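Local coordinates for PTS system, nitrogen regulatory IIA protein (Neisseria meningitidis, PDB 2A0J) that probably takes part in phosphoryl transfer as a nitrogen-regulatory IIA component of the phosphotransferase system, with a possible role in activating protein kinases, at residues A[32-37]-A[77-81]. Residues are numbered along the deposited sequence; the frame is centred on the assembly and turned at random.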
loop_
_atom_site.group_PDB
_atom_site.type_symbol
_atom_site.label_atom_id
_atom_site.label_comp_id
_atom_site.label_asym_id
_atom_site.label_seq_id
_atom_site.Cartn_x
_atom_site.Cartn_y
_atom_site.Cartn_z
ATOM N N LEU A 32 -9.729 1.351 5.442
ATOM C CA LEU A 32 -9.447 2.485 4.570
ATOM C C LEU A 32 -10.030 2.312 3.164
ATOM O O LEU A 32 -10.548 3.262 2.575
ATOM C CB LEU A 32 -7.935 2.695 4.461
ATOM C CG LEU A 32 -7.170 3.109 5.718
ATOM C CD1 LEU A 32 -5.692 3.187 5.402
ATOM C CD2 LEU A 32 -7.682 4.442 6.213
ATOM N N LEU A 33 -9.941 1.098 2.627
ATOM C CA LEU A 33 -10.442 0.814 1.289
ATOM C C LEU A 33 -11.889 0.301 1.254
ATOM O O LEU A 33 -12.475 0.152 0.185
ATOM C CB LEU A 33 -9.510 -0.188 0.603
ATOM C CG LEU A 33 -8.020 0.196 0.629
ATOM C CD1 LEU A 33 -7.264 -0.744 -0.280
ATOM C CD2 LEU A 33 -7.810 1.640 0.173
ATOM N N GLU A 34 -12.459 0.058 2.429
ATOM C CA GLU A 34 -13.829 -0.431 2.570
ATOM C C GLU A 34 -14.909 0.374 1.833
ATOM O O GLU A 34 -14.895 1.605 1.811
ATOM C CB GLU A 34 -14.189 -0.491 4.059
ATOM C CG GLU A 34 -15.617 -0.917 4.353
ATOM C CD GLU A 34 -15.931 -0.931 5.836
ATOM O OE1 GLU A 34 -17.039 -1.373 6.199
ATOM O OE2 GLU A 34 -15.077 -0.497 6.637
ATOM N N ARG A 35 -15.856 -0.359 1.257
ATOM C CA ARG A 35 -17.002 0.177 0.516
ATOM C C ARG A 35 -16.731 1.088 -0.673
ATOM O O ARG A 35 -17.416 0.990 -1.687
ATOM C CB ARG A 35 -17.973 0.878 1.456
ATOM C CG ARG A 35 -19.251 1.287 0.753
ATOM C CD ARG A 35 -20.319 1.656 1.751
ATOM N NE ARG A 35 -19.862 2.710 2.648
ATOM C CZ ARG A 35 -20.557 3.158 3.685
ATOM N NH1 ARG A 35 -21.749 2.640 3.962
ATOM N NH2 ARG A 35 -20.062 4.124 4.443
ATOM N N GLU A 36 -15.766 1.990 -0.561
ATOM C CA GLU A 36 -15.466 2.847 -1.693
ATOM C C GLU A 36 -14.883 1.918 -2.770
ATOM O O GLU A 36 -14.507 2.347 -3.865
ATOM C CB GLU A 36 -14.477 3.947 -1.285
ATOM C CG GLU A 36 -13.128 3.447 -0.831
ATOM C CD GLU A 36 -12.205 3.157 -1.989
ATOM O OE1 GLU A 36 -11.199 2.446 -1.781
ATOM O OE2 GLU A 36 -12.482 3.649 -3.105
ATOM N N SER A 37 -14.834 0.629 -2.439
ATOM C CA SER A 37 -14.341 -0.407 -3.343
ATOM C C SER A 37 -15.474 -1.395 -3.632
ATOM O O SER A 37 -15.309 -2.324 -4.421
ATOM C CB SER A 37 -13.172 -1.159 -2.711
ATOM O OG SER A 37 -13.604 -1.863 -1.558
ATOM N N THR A 77 -8.061 1.394 -6.466
ATOM C CA THR A 77 -8.041 2.255 -5.300
ATOM C C THR A 77 -6.809 1.894 -4.479
ATOM O O THR A 77 -6.367 0.741 -4.488
ATOM C CB THR A 77 -9.318 2.070 -4.457
ATOM O OG1 THR A 77 -9.337 3.039 -3.402
ATOM C CG2 THR A 77 -9.379 0.657 -3.872
ATOM N N GLY A 78 -6.243 2.878 -3.788
ATOM C CA GLY A 78 -5.061 2.621 -2.986
ATOM C C GLY A 78 -4.984 3.439 -1.712
ATOM O O GLY A 78 -5.873 4.236 -1.408
ATOM N N ALA A 79 -3.911 3.233 -0.958
ATOM C CA ALA A 79 -3.695 3.955 0.288
ATOM C C ALA A 79 -2.212 3.919 0.611
ATOM O O ALA A 79 -1.471 3.096 0.069
ATOM C CB ALA A 79 -4.486 3.316 1.421
ATOM N N PHE A 80 -1.777 4.816 1.488
ATOM C CA PHE A 80 -0.379 4.846 1.877
ATOM C C PHE A 80 -0.292 4.958 3.392
ATOM O O PHE A 80 -1.006 5.760 3.997
ATOM C CB PHE A 80 0.341 6.029 1.228
ATOM C CG PHE A 80 1.819 6.023 1.462
ATOM C CD1 PHE A 80 2.640 5.147 0.756
ATOM C CD2 PHE A 80 2.389 6.849 2.427
ATOM C CE1 PHE A 80 4.011 5.087 1.011
ATOM C CE2 PHE A 80 3.761 6.797 2.690
ATOM C CZ PHE A 80 4.574 5.911 1.978
ATOM N N ILE A 81 0.580 4.152 3.996
ATOM C CA ILE A 81 0.760 4.159 5.446
ATOM C C ILE A 81 2.207 4.294 5.903
ATOM O O ILE A 81 3.090 3.585 5.421
ATOM C CB ILE A 81 0.222 2.875 6.095
ATOM C CG1 ILE A 81 -1.269 2.718 5.805
ATOM C CG2 ILE A 81 0.492 2.914 7.597
ATOM C CD1 ILE A 81 -1.893 1.495 6.471
#
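Glu-36 sets CG between its backbone N and carbonyl carbon and then bends at chi2 (83°), which turns the carboxylate toward Thr-77, whose hydroxyl, trans to the backbone N (chi1 -173°), comes from the opposite direction. Thr-77 OG1 donates to Glu-36 OE1 over 2.5 Å, reaching the oxygen on its syn side but 26° out of the carboxylate plane. Deeper in, the contact is mainly between apolar side chains. CD2 of Leu-33 lies 3.9 Å from CB of Ala-79 and 3.6 Å from the carbonyl O of Gly-78, so this methyl rests against both side chain and backbone of the strand. One helix residue earlier, Leu-32 CD1 approaches Ala-79 CB at 4.2 Å and Ile-81 CD1 at 4.3 Å; Thr-77, Ala-79 and Ile-81 all point from one strand face toward the helix end and the loop that follows it. Beyond the point where Glu-34 leaves helical geometry, Ser-37 OG donates to Leu-33 O at 2.9 Å, linking the loop back to the last helical residue. Leu-33 also touches Ile-102 and Val-44, which extends the apolar layer to strand 97-106 and helix 41-52. The C-terminal end of helix 22-33 is thereby packed on inner strand 77-83 of the mixed four-stranded sheet, an alpha/beta layering consistent with the PTS EIIA type 2 fold.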